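Local coordinates for protein angiotensin-converting enzyme (Anopheles gambiae, PDB 6S1Y) that probably acts as a zinc metallopeptidase of the angiotensin-converting enzyme family, removing dipeptides from the carboxy-terminal ends of peptides, at residues Tyr518-Pro523 and Ile572-Asp577; Cys123-Ala128 and His146-Glu151; Ala65-Leu70 and Ala91-Ala96; Val193-Asn196 and Thr202-Gln205. One frame throughout, in Å; residues are numbered along the deposited sequence. Where two conformers were deposited one is given.

Interaction 1. Residues Tyr518-Pro523 and Ile572-Asp577; sequences YVKGDP and ILEYFD
Tyr518 and Glu574 reach toward each other from opposite directions, and a single hydrogen bond joins them: the phenol OH of Tyr518 donates to OE2 of Glu574 over 2.6 Å. The carboxylate receives it on the syn lone pair of OE2, the side facing its other oxygen, so OE1 of Glu574 also lies only 3.1 Å from Tyr518 OH. Glu574 spans the distance because its chain is extended, with CG anti to the backbone N (chi1 -179°).

The van der Waals part is small. Glu574 OE2 sits at the edge of the Tyr518 ring, near its plane and 3.2 Å from CE1 of Tyr518, while the ring and carboxylate planes are turned 52° apart. Lys520 brushes past with CG, 4.3 Å from OE2 of Glu574. Leu527 packs against both Tyr518 and Glu574.

Electrostatics add a looser layer. Lys520 NZ stops 4.9 Å from Glu574 OE1, too far for an ion pair but near enough that it would probably stabilise the negative charge somewhat, and Arg509 makes a long, weak ion pair with the same oxygen.

Lys520 belongs to a type II beta turn from Val519 to Asp522. The arrangement is thus a surface hydrogen bond between a loop and a helix end in a largely helical peptidase fold: the loop after helix 495-514, whose Cys530 is disulfide-bonded back to Cys512 of that helix, is tied to the last turn of helix 570-575.

Interaction 2. Residues Cys123-Ala128 and His146-Glu151; sequences CAYGDA and HREPEE
Tyr125 and Glu151 mark the closest backbone approach, with their CA atoms 6.5 Å apart; the first sits in a type II beta turn from Ala124 to Asp127, the second in the opening turn of helix 149-163. What joins them is a CH-pi contact. CA of Glu151 stands 4.0 Å from the centroid of the Tyr125 ring, 8° off the ring normal, so the aromatic face lies squarely against the start of the helix.

CB of Glu151 lies over the same face, 3.8 Å from CD2 of Tyr125. At the far end of the phenol, OH of Tyr125 comes within 3.7 Å of Glu150 CB, an apolar touch; the carboxylate of Glu150 is engaged elsewhere, in a salt bridge with Lys153. Tyr155 OH is hydrogen-bonded to the backbone N of Tyr125, fixing the turn, and the ring also meets Tyr154, the planes at about 50°. Nearby, the Cys123-Cys131 disulfide closes the loop that carries the turn.

Glu148 is the N-cap residue and its carboxylate accepts from Glu150 N and, weakly, from Glu151 N, although two conformers were modelled and the detail is therefore doubtful. The carboxylate of Glu151 has its own partner. It lies almost parallel to the Tyr125 ring. The extended chain, with CG anti to the backbone N (chi1 175°), takes it to His146, whose ND1 donates to OE2 of Glu151 over 2.8 Å, arriving from above the carboxylate plane.

Interaction 3. Residues Ala65-Leu70 and Ala91-Ala96; sequences AVAEEL and AKLGYA
Ala67 and Ala91 bring their CA atoms to 4.5 Å, so the last turns of helix 46-70 run almost into the backbone of the loop that follows helix 81-90. Small side chains make this possible. The methyl of Ala67 points at the loop and lodges against one branch of Leu93, with CB of Ala67 3.6 Å from CD2 of Leu93. The CD2 methyl of Leu93 reaches the helix with CG anti to the carbonyl carbon (chi1 -64°); it does the touching, with CG of Leu93 behind it at 4.2 Å from Ala67 CB. The same alanine methyl lies 4.1 Å from the carbonyl O of Ala91. One turn further on, Leu70 adds a looser contact, its CD1 lying 4.2 Å from the backbone N of Ala91. The contact is entirely van der Waals in character.

Leu93 also packs on Ala63, a turn before Ala67, and Ala96 on Ala60, which extends the loop's track along helix 46-70. Val66 and Leu70 also pack against helix 12-42, so Leu70 lies between the loop contact and that helix, while Tyr95 turns to helices 100-119 and 168-184.

Interaction 4. Residues Val193-Asn196 and Thr202-Gln205; sequences VWLN and TFEQ
Leu195 contributes the most surface here, presenting one methyl to Glu204 and the other to Phe203. With CG anti to its carbonyl carbon (chi1 -82°), the isobutyl group leaves helix 190-196 toward the start of helix 203-233, and each branch takes a different partner. CD1 of Leu195 rests 3.7 Å from OE1 of Glu204, where the two side chains cross at about a right angle. CD2 of Leu195 meets the edge of the Phe203 ring, near its plane and 4.3 Å from CD2 of Phe203, while Tyr198 stacks on this same ring.

The two segments belong to two successive helices joined by a short loop: five residues separate them, and the closest CA atoms, those of Leu195 and Glu204, are 7.5 Å apart. Thr202, at the N-cap position, marks where the second helix begins.

Glu204 is extended, with CG anti to the backbone N (chi1 -174°), and that carries its carboxylate past the leucine to helix 431-447. There OE1 forms a salt bridge with Arg447, so the oxygen that a methyl touches has its charge met from elsewhere. Leu195 packs on Arg447 too, alongside the ion pair. Trp443 of the same helix touches Glu204, while the buried ring of Phe203 turns to Leu495 and Val499 of helix 495-514.

Interactions 3 and 4 are the neighbours of the set: their centres are 22 Å apart, and they touch where Lys92 NZ approaches Asn196 ND2 at 4.2 Å. Both also reach Asp491, through Tyr95 and Trp194, in the stretch between the ligand-pocket residues His487 and Tyr494. Interaction 4 packs further on helix 495-514, which carries the pocket residue Tyr497; interaction 1 fastens the loop leaving that helix, its nearest atoms about 13 Å from those of interaction 4. Interaction 2 is remote, on the opposite side of the chain's centre from interactions 3 and 4, with centres 51 and 42 Å away. None includes a zinc ligand or a pocket residue.

Interaction 1. Residues Tyr518-Pro523 and Ile572-Asp577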
loop_
_atom_site.group_PDB
_atom_site.type_symbol
_atom_site.label_atom_id
_atom_site.label_comp_id
_atom_site.label_asym_id
_atom_site.label_seq_id
_atom_site.Cartn_x
_atom_site.Cartn_y
_atom_site.Cartn_z
ATOM N N TYR A 518 -20.125 16.803 5.503
ATOM C CA TYR A 518 -19.216 17.707 4.815
ATOM C C TYR A 518 -19.974 18.740 3.996
ATOM O O TYR A 518 -20.703 18.390 3.062
ATOM C CB TYR A 518 -18.264 16.942 3.884
ATOM C CG TYR A 518 -17.559 17.855 2.902
ATOM C CD1 TYR A 518 -16.612 18.782 3.340
ATOM C CD2 TYR A 518 -17.848 17.806 1.543
ATOM C CE1 TYR A 518 -15.970 19.636 2.452
ATOM C CE2 TYR A 518 -17.211 18.658 0.645
ATOM C CZ TYR A 518 -16.263 19.570 1.114
ATOM O OH TYR A 518 -15.609 20.418 0.242
ATOM N N VAL A 519 -19.745 20.011 4.303
ATOM C CA VAL A 519 -20.174 21.117 3.454
ATOM C C VAL A 519 -18.959 21.985 3.152
ATOM O O VAL A 519 -18.249 22.409 4.073
ATOM C CB VAL A 519 -21.276 21.962 4.126
ATOM C CG1 VAL A 519 -21.668 23.115 3.225
ATOM C CG2 VAL A 519 -22.472 21.088 4.468
ATOM N N LYS A 520 -18.728 22.256 1.873
ATOM C CA LYS A 520 -17.612 23.105 1.483
ATOM C C LYS A 520 -17.746 24.478 2.130
ATOM O O LYS A 520 -18.820 25.091 2.108
ATOM C CB LYS A 520 -17.551 23.233 -0.036
ATOM C CG LYS A 520 -16.223 23.757 -0.557
ATOM C CD LYS A 520 -16.186 23.722 -2.074
ATOM C CE LYS A 520 -15.360 24.869 -2.647
ATOM N NZ LYS A 520 -13.925 24.512 -2.807
ATOM N N GLY A 521 -16.648 24.951 2.727
ATOM C CA GLY A 521 -16.628 26.228 3.398
ATOM C C GLY A 521 -17.184 26.228 4.798
ATOM O O GLY A 521 -16.969 27.202 5.530
ATOM N N ASP A 522 -17.885 25.181 5.208
ATOM C CA ASP A 522 -18.472 25.159 6.542
ATOM C C ASP A 522 -17.407 24.786 7.568
ATOM O O ASP A 522 -16.836 23.692 7.487
ATOM C CB ASP A 522 -19.628 24.172 6.590
ATOM C CG ASP A 522 -20.410 24.250 7.886
ATOM O OD1 ASP A 522 -19.829 24.620 8.930
ATOM O OD2 ASP A 522 -21.619 23.925 7.858
ATOM N N PRO A 523 -17.107 25.653 8.539
ATOM C CA PRO A 523 -16.121 25.280 9.569
ATOM C C PRO A 523 -16.542 24.124 10.467
ATOM O O PRO A 523 -15.660 23.451 11.014
ATOM C CB PRO A 523 -15.945 26.577 10.379
ATOM C CG PRO A 523 -17.134 27.436 10.030
ATOM C CD PRO A 523 -17.465 27.084 8.605
ATOM N N ILE A 572 -7.581 16.075 -1.743
ATOM C CA ILE A 572 -6.504 15.948 -0.761
ATOM C C ILE A 572 -5.840 17.295 -0.488
ATOM O O ILE A 572 -5.434 17.560 0.646
ATOM C CB ILE A 572 -5.469 14.890 -1.207
ATOM C CG1 ILE A 572 -4.476 14.647 -0.076
ATOM C CG2 ILE A 572 -4.739 15.304 -2.463
ATOM C CD1 ILE A 572 -3.397 13.613 -0.391
ATOM N N LEU A 573 -5.743 18.179 -1.482
ATOM C CA LEU A 573 -5.246 19.529 -1.200
ATOM C C LEU A 573 -6.198 20.305 -0.301
ATOM O O LEU A 573 -5.749 21.081 0.550
ATOM C CB LEU A 573 -5.017 20.306 -2.498
ATOM C CG LEU A 573 -3.886 19.748 -3.366
ATOM C CD1 LEU A 573 -3.822 20.456 -4.733
ATOM C CD2 LEU A 573 -2.568 19.874 -2.628
ATOM N N GLU A 574 -7.516 20.100 -0.443
ATOM C CA GLU A 574 -8.462 20.729 0.483
ATOM C C GLU A 574 -8.290 20.173 1.889
ATOM O O GLU A 574 -8.352 20.924 2.875
ATOM C CB GLU A 574 -9.908 20.514 0.004
ATOM C CG GLU A 574 -10.981 21.152 0.910
ATOM C CD GLU A 574 -12.433 20.831 0.487
ATOM O OE1 GLU A 574 -12.660 20.290 -0.625
ATOM O OE2 GLU A 574 -13.353 21.113 1.300
ATOM N N TYR A 575 -8.105 18.853 1.996
ATOM C CA TYR A 575 -7.983 18.216 3.303
ATOM C C TYR A 575 -6.832 18.816 4.093
ATOM O O TYR A 575 -6.962 19.099 5.292
ATOM C CB TYR A 575 -7.779 16.704 3.107
ATOM C CG TYR A 575 -7.745 15.884 4.371
ATOM C CD1 TYR A 575 -6.557 15.716 5.075
ATOM C CD2 TYR A 575 -8.881 15.245 4.836
ATOM C CE1 TYR A 575 -6.503 14.954 6.228
ATOM C CE2 TYR A 575 -8.848 14.474 6.005
ATOM C CZ TYR A 575 -7.642 14.333 6.692
ATOM O OH TYR A 575 -7.567 13.588 7.833
ATOM N N PHE A 576 -5.697 19.016 3.425
ATOM C CA PHE A 576 -4.489 19.540 4.047
ATOM C C PHE A 576 -4.300 21.044 3.853
ATOM O O PHE A 576 -3.198 21.544 4.076
ATOM C CB PHE A 576 -3.249 18.819 3.507
ATOM C CG PHE A 576 -3.134 17.414 3.972
ATOM C CD1 PHE A 576 -2.891 17.135 5.294
ATOM C CD2 PHE A 576 -3.313 16.361 3.090
ATOM C CE1 PHE A 576 -2.817 15.836 5.723
ATOM C CE2 PHE A 576 -3.243 15.056 3.528
ATOM C CZ PHE A 576 -2.994 14.796 4.825
ATOM N N ASP A 577 -5.329 21.782 3.442
ATOM C CA ASP A 577 -5.048 23.207 3.269
ATOM C C ASP A 577 -4.843 23.905 4.613
ATOM O O ASP A 577 -3.966 24.765 4.709
ATOM C CB ASP A 577 -6.145 23.924 2.479
ATOM C CG ASP A 577 -5.775 25.381 2.176
ATOM O OD1 ASP A 577 -4.878 25.632 1.327
ATOM O OD2 ASP A 577 -6.339 26.273 2.846
#

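Interaction 2. Residues Cys123-Ala128 and His146-Glu151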
loop_
_atom_site.group_PDB
_atom_site.type_symbol
_atom_site.label_atom_id
_atom_site.label_comp_id
_atom_site.label_asym_id
_atom_site.label_seq_id
_atom_site.Cartn_x
_atom_site.Cartn_y
_atom_site.Cartn_z
ATOM N N CYS A 123 20.857 -9.794 15.396
ATOM C CA CYS A 123 21.387 -9.698 16.751
ATOM C C CYS A 123 21.093 -8.326 17.362
ATOM O O CYS A 123 21.152 -7.288 16.692
ATOM C CB CYS A 123 22.894 -9.950 16.748
ATOM S SG CYS A 123 23.349 -11.638 16.252
ATOM N N ALA A 124 20.773 -8.323 18.647
ATOM C CA ALA A 124 20.417 -7.079 19.302
ATOM C C ALA A 124 21.632 -6.162 19.392
ATOM O O ALA A 124 22.786 -6.611 19.506
ATOM C CB ALA A 124 19.851 -7.346 20.689
ATOM N N TYR A 125 21.360 -4.858 19.292
ATOM C CA TYR A 125 22.394 -3.850 19.465
ATOM C C TYR A 125 23.060 -4.064 20.811
ATOM O O TYR A 125 22.394 -4.043 21.853
ATOM C CB TYR A 125 21.767 -2.453 19.372
ATOM C CG TYR A 125 22.721 -1.276 19.450
ATOM C CD1 TYR A 125 23.697 -1.087 18.494
ATOM C CD2 TYR A 125 22.605 -0.333 20.461
ATOM C CE1 TYR A 125 24.551 -0.012 18.552
ATOM C CE2 TYR A 125 23.459 0.755 20.523
ATOM C CZ TYR A 125 24.430 0.905 19.561
ATOM O OH TYR A 125 25.310 1.974 19.585
ATOM N N GLY A 126 24.362 -4.311 20.786
ATOM C CA GLY A 126 25.123 -4.482 22.007
ATOM C C GLY A 126 25.029 -5.846 22.665
ATOM O O GLY A 126 25.738 -6.078 23.658
ATOM N N ASP A 127 24.198 -6.767 22.148
ATOM C CA ASP A 127 24.087 -8.119 22.699
ATOM C C ASP A 127 24.098 -9.186 21.608
ATOM O O ASP A 127 23.041 -9.591 21.114
ATOM C CB ASP A 127 22.828 -8.245 23.546
ATOM C CG ASP A 127 22.750 -9.588 24.259
ATOM O OD1 ASP A 127 23.751 -10.332 24.220
ATOM O OD2 ASP A 127 21.696 -9.915 24.844
ATOM N N ALA A 128 25.295 -9.694 21.293
ATOM C CA ALA A 128 25.454 -10.746 20.294
ATOM C C ALA A 128 24.885 -12.090 20.725
ATOM O O ALA A 128 24.880 -13.025 19.912
ATOM C CB ALA A 128 26.931 -10.943 19.946
ATOM N N HIS A 146 12.099 4.065 19.663
ATOM C CA HIS A 146 13.405 4.354 20.231
ATOM C C HIS A 146 14.004 5.595 19.588
ATOM O O HIS A 146 14.072 5.688 18.360
ATOM C CB HIS A 146 14.387 3.199 20.030
ATOM C CG HIS A 146 14.053 1.965 20.803
ATOM N ND1 HIS A 146 15.021 1.081 21.231
ATOM C CD2 HIS A 146 12.866 1.444 21.195
ATOM C CE1 HIS A 146 14.444 0.080 21.869
ATOM N NE2 HIS A 146 13.139 0.277 21.867
ATOM N N ARG A 147 14.471 6.526 20.417
ATOM C CA ARG A 147 15.050 7.764 19.922
ATOM C C ARG A 147 16.557 7.817 20.149
ATOM O O ARG A 147 17.072 8.816 20.658
ATOM C CB ARG A 147 14.396 8.959 20.609
ATOM C CG ARG A 147 12.881 8.889 20.661
ATOM C CD ARG A 147 12.242 9.026 19.283
ATOM N NE ARG A 147 10.791 8.944 19.427
ATOM C CZ ARG A 147 9.980 8.168 18.706
ATOM N NH1 ARG A 147 10.449 7.419 17.724
ATOM N NH2 ARG A 147 8.670 8.169 18.961
ATOM N N GLU A 148 17.272 6.747 19.827
ATOM C CA GLU A 148 18.727 6.715 19.990
ATOM C C GLU A 148 19.359 6.545 18.619
ATOM O O GLU A 148 19.309 5.440 18.046
ATOM C CB GLU A 148 19.175 5.601 20.938
ATOM C CG GLU A 148 20.462 5.961 21.706
ATOM C CD GLU A 148 21.727 5.763 20.887
ATOM O OE1 GLU A 148 22.175 4.600 20.817
ATOM O OE2 GLU A 148 22.277 6.750 20.322
ATOM N N PRO A 149 19.953 7.604 18.059
ATOM C CA PRO A 149 20.412 7.555 16.654
ATOM C C PRO A 149 21.385 6.439 16.332
ATOM O O PRO A 149 21.287 5.846 15.251
ATOM C CB PRO A 149 21.070 8.931 16.459
ATOM C CG PRO A 149 20.397 9.806 17.445
ATOM C CD PRO A 149 20.097 8.953 18.642
ATOM N N GLU A 150 22.341 6.151 17.216
ATOM C CA GLU A 150 23.330 5.128 16.915
ATOM C C GLU A 150 22.706 3.741 16.914
ATOM O O GLU A 150 23.111 2.877 16.125
ATOM C CB GLU A 150 24.485 5.199 17.909
ATOM C CG GLU A 150 25.518 6.257 17.577
ATOM C CD GLU A 150 26.190 6.018 16.223
ATOM O OE1 GLU A 150 26.120 6.924 15.354
ATOM O OE2 GLU A 150 26.784 4.926 16.021
ATOM N N GLU A 151 21.713 3.510 17.763
ATOM C CA GLU A 151 20.990 2.244 17.734
ATOM C C GLU A 151 20.155 2.141 16.460
ATOM O O GLU A 151 20.192 1.121 15.753
ATOM C CB GLU A 151 20.107 2.130 18.978
ATOM C CG GLU A 151 19.208 0.901 19.013
ATOM C CD GLU A 151 18.231 0.884 20.199
ATOM O OE1 GLU A 151 18.229 1.833 21.012
ATOM O OE2 GLU A 151 17.448 -0.079 20.301
#

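Interaction 3. Residues Ala65-Leu70 and Ala91-Ala96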
loop_
_atom_site.group_PDB
_atom_site.type_symbol
_atom_site.label_atom_id
_atom_site.label_comp_id
_atom_site.label_asym_id
_atom_site.label_seq_id
_atom_site.Cartn_x
_atom_site.Cartn_y
_atom_site.Cartn_z
ATOM N N ALA A 65 -4.164 -22.094 -22.720
ATOM C CA ALA A 65 -5.216 -22.755 -23.488
ATOM C C ALA A 65 -6.448 -21.875 -23.606
ATOM O O ALA A 65 -7.036 -21.752 -24.688
ATOM C CB ALA A 65 -5.586 -24.080 -22.827
ATOM N N VAL A 66 -6.860 -21.258 -22.496
ATOM C CA VAL A 66 -7.994 -20.341 -22.532
ATOM C C VAL A 66 -7.748 -19.229 -23.536
ATOM O O VAL A 66 -8.646 -18.850 -24.293
ATOM C CB VAL A 66 -8.263 -19.770 -21.125
ATOM C CG1 VAL A 66 -9.177 -18.559 -21.217
ATOM C CG2 VAL A 66 -8.849 -20.844 -20.226
ATOM N N ALA A 67 -6.532 -18.678 -23.552
ATOM C CA ALA A 67 -6.257 -17.543 -24.425
ATOM C C ALA A 67 -6.367 -17.943 -25.888
ATOM O O ALA A 67 -6.914 -17.196 -26.706
ATOM C CB ALA A 67 -4.869 -16.969 -24.137
ATOM N N GLU A 68 -5.842 -19.118 -26.239
ATOM C CA GLU A 68 -5.988 -19.603 -27.606
ATOM C C GLU A 68 -7.448 -19.911 -27.927
ATOM O O GLU A 68 -7.971 -19.481 -28.960
ATOM C CB GLU A 68 -5.122 -20.839 -27.815
ATOM C CG GLU A 68 -5.067 -21.294 -29.254
ATOM C CD GLU A 68 -4.197 -22.518 -29.432
ATOM O OE1 GLU A 68 -4.733 -23.583 -29.819
ATOM O OE2 GLU A 68 -2.978 -22.415 -29.165
ATOM N N GLU A 69 -8.126 -20.646 -27.042
ATOM C CA GLU A 69 -9.529 -20.961 -27.276
ATOM C C GLU A 69 -10.349 -19.713 -27.570
ATOM O O GLU A 69 -11.359 -19.787 -28.277
ATOM C CB GLU A 69 -10.117 -21.691 -26.066
ATOM C CG GLU A 69 -9.684 -23.138 -25.942
ATOM C CD GLU A 69 -10.294 -23.821 -24.726
ATOM O OE1 GLU A 69 -9.596 -24.642 -24.077
ATOM O OE2 GLU A 69 -11.470 -23.520 -24.415
ATOM N N LEU A 70 -9.938 -18.564 -27.047
ATOM C CA LEU A 70 -10.718 -17.346 -27.195
ATOM C C LEU A 70 -10.386 -16.566 -28.459
ATOM O O LEU A 70 -11.148 -15.666 -28.829
ATOM C CB LEU A 70 -10.517 -16.450 -25.977
ATOM C CG LEU A 70 -11.187 -16.985 -24.717
ATOM C CD1 LEU A 70 -10.646 -16.272 -23.494
ATOM C CD2 LEU A 70 -12.699 -16.835 -24.813
ATOM N N ALA A 91 -8.225 -13.285 -21.720
ATOM C CA ALA A 91 -7.118 -13.538 -22.627
ATOM C C ALA A 91 -5.819 -12.869 -22.194
ATOM O O ALA A 91 -4.786 -13.064 -22.857
ATOM C CB ALA A 91 -7.484 -13.065 -24.037
ATOM N N LYS A 92 -5.835 -12.091 -21.114
ATOM C CA LYS A 92 -4.630 -11.403 -20.651
ATOM C C LYS A 92 -3.769 -12.381 -19.864
ATOM O O LYS A 92 -4.154 -12.829 -18.783
ATOM C CB LYS A 92 -5.007 -10.195 -19.808
ATOM C CG LYS A 92 -3.837 -9.299 -19.480
ATOM C CD LYS A 92 -4.272 -7.848 -19.281
ATOM C CE LYS A 92 -5.375 -7.706 -18.236
ATOM N NZ LYS A 92 -6.030 -6.366 -18.315
ATOM N N LEU A 93 -2.592 -12.699 -20.394
ATOM C CA LEU A 93 -1.769 -13.764 -19.833
ATOM C C LEU A 93 -0.790 -13.271 -18.777
ATOM O O LEU A 93 -0.542 -13.977 -17.792
ATOM C CB LEU A 93 -0.977 -14.460 -20.943
ATOM C CG LEU A 93 -1.754 -15.211 -22.023
ATOM C CD1 LEU A 93 -0.779 -15.798 -23.021
ATOM C CD2 LEU A 93 -2.595 -16.294 -21.406
ATOM N N GLY A 94 -0.206 -12.084 -18.981
ATOM C CA GLY A 94 0.865 -11.643 -18.104
ATOM C C GLY A 94 2.018 -12.624 -18.141
ATOM O O GLY A 94 2.459 -13.076 -19.209
ATOM N N TYR A 95 2.504 -12.983 -16.952
ATOM C CA TYR A 95 3.657 -13.870 -16.859
ATOM C C TYR A 95 3.380 -15.222 -17.504
ATOM O O TYR A 95 4.306 -15.884 -17.994
ATOM C CB TYR A 95 4.057 -14.071 -15.398
ATOM C CG TYR A 95 4.694 -12.857 -14.740
ATOM C CD1 TYR A 95 5.021 -11.730 -15.481
ATOM C CD2 TYR A 95 4.963 -12.848 -13.375
ATOM C CE1 TYR A 95 5.588 -10.638 -14.891
ATOM C CE2 TYR A 95 5.542 -11.750 -12.766
ATOM C CZ TYR A 95 5.856 -10.647 -13.531
ATOM O OH TYR A 95 6.436 -9.534 -12.942
ATOM N N ALA A 96 2.120 -15.654 -17.507
ATOM C CA ALA A 96 1.793 -16.948 -18.088
ATOM C C ALA A 96 2.120 -17.008 -19.572
ATOM O O ALA A 96 2.111 -18.096 -20.135
ATOM C CB ALA A 96 0.311 -17.276 -17.858
#

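Interaction 4. Residues Val193-Asn196 and Thr202-Gln205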
loop_
_atom_site.group_PDB
_atom_site.type_symbol
_atom_site.label_atom_id
_atom_site.label_comp_id
_atom_site.label_asym_id
_atom_site.label_seq_id
_atom_site.Cartn_x
_atom_site.Cartn_y
_atom_site.Cartn_z
ATOM N N VAL A 193 3.237 -2.655 -18.919
ATOM C CA VAL A 193 2.303 -3.637 -18.381
ATOM C C VAL A 193 1.607 -3.088 -17.143
ATOM O O VAL A 193 0.373 -3.117 -17.038
ATOM C CB VAL A 193 3.027 -4.957 -18.064
ATOM C CG1 VAL A 193 2.093 -5.893 -17.268
ATOM C CG2 VAL A 193 3.510 -5.608 -19.345
ATOM N N TRP A 194 2.397 -2.597 -16.175
ATOM C CA TRP A 194 1.823 -2.061 -14.942
ATOM C C TRP A 194 0.920 -0.876 -15.243
ATOM O O TRP A 194 -0.208 -0.795 -14.752
ATOM C CB TRP A 194 2.932 -1.653 -13.966
ATOM C CG TRP A 194 3.562 -2.790 -13.185
ATOM C CD1 TRP A 194 3.236 -4.116 -13.249
ATOM C CD2 TRP A 194 4.640 -2.690 -12.240
ATOM N NE1 TRP A 194 4.025 -4.840 -12.390
ATOM C CE2 TRP A 194 4.897 -3.992 -11.760
ATOM C CE3 TRP A 194 5.399 -1.625 -11.742
ATOM C CZ2 TRP A 194 5.887 -4.257 -10.815
ATOM C CZ3 TRP A 194 6.397 -1.896 -10.808
ATOM C CH2 TRP A 194 6.632 -3.200 -10.360
ATOM N N LEU A 195 1.396 0.053 -16.072
ATOM C CA LEU A 195 0.585 1.235 -16.368
ATOM C C LEU A 195 -0.680 0.868 -17.138
ATOM O O LEU A 195 -1.695 1.568 -17.036
ATOM C CB LEU A 195 1.419 2.263 -17.134
ATOM C CG LEU A 195 2.296 3.122 -16.212
ATOM C CD1 LEU A 195 3.411 3.816 -17.007
ATOM C CD2 LEU A 195 1.461 4.147 -15.452
ATOM N N ASN A 196 -0.652 -0.236 -17.888
ATOM C CA ASN A 196 -1.840 -0.647 -18.624
ATOM C C ASN A 196 -3.037 -0.893 -17.710
ATOM O O ASN A 196 -4.173 -0.644 -18.115
ATOM C CB ASN A 196 -1.535 -1.905 -19.434
ATOM C CG ASN A 196 -2.771 -2.477 -20.076
ATOM O OD1 ASN A 196 -3.426 -1.810 -20.873
ATOM N ND2 ASN A 196 -3.101 -3.714 -19.729
ATOM N N THR A 202 -2.483 8.786 -20.885
ATOM C CA THR A 202 -1.954 9.965 -20.219
ATOM C C THR A 202 -1.750 9.756 -18.715
ATOM O O THR A 202 -1.482 10.733 -17.999
ATOM C CB THR A 202 -2.888 11.172 -20.432
ATOM O OG1 THR A 202 -4.006 11.090 -19.536
ATOM C CG2 THR A 202 -3.412 11.223 -21.854
ATOM N N PHE A 203 -1.884 8.518 -18.216
ATOM C CA PHE A 203 -1.892 8.325 -16.772
ATOM C C PHE A 203 -0.530 8.621 -16.149
ATOM O O PHE A 203 -0.456 9.178 -15.050
ATOM C CB PHE A 203 -2.325 6.909 -16.402
ATOM C CG PHE A 203 -2.826 6.791 -14.993
ATOM C CD1 PHE A 203 -4.027 7.387 -14.620
ATOM C CD2 PHE A 203 -2.082 6.113 -14.036
ATOM C CE1 PHE A 203 -4.494 7.292 -13.307
ATOM C CE2 PHE A 203 -2.536 5.992 -12.725
ATOM C CZ PHE A 203 -3.749 6.586 -12.347
ATOM N N GLU A 204 0.561 8.255 -16.815
ATOM C CA GLU A 204 1.868 8.598 -16.263
ATOM C C GLU A 204 1.980 10.105 -16.048
ATOM O O GLU A 204 2.515 10.556 -15.030
ATOM C CB GLU A 204 2.987 8.101 -17.162
ATOM C CG GLU A 204 4.331 8.323 -16.533
ATOM C CD GLU A 204 5.408 7.506 -17.173
ATOM O OE1 GLU A 204 5.107 6.860 -18.203
ATOM O OE2 GLU A 204 6.547 7.508 -16.630
ATOM N N GLN A 205 1.431 10.904 -16.968
ATOM C CA GLN A 205 1.502 12.350 -16.818
ATOM C C GLN A 205 0.622 12.822 -15.668
ATOM O O GLN A 205 0.992 13.735 -14.926
ATOM C CB GLN A 205 1.091 13.035 -18.121
ATOM C CG GLN A 205 1.300 14.540 -18.105
ATOM C CD GLN A 205 2.768 14.911 -17.953
ATOM O OE1 GLN A 205 3.603 14.561 -18.804
ATOM N NE2 GLN A 205 3.088 15.618 -16.862
#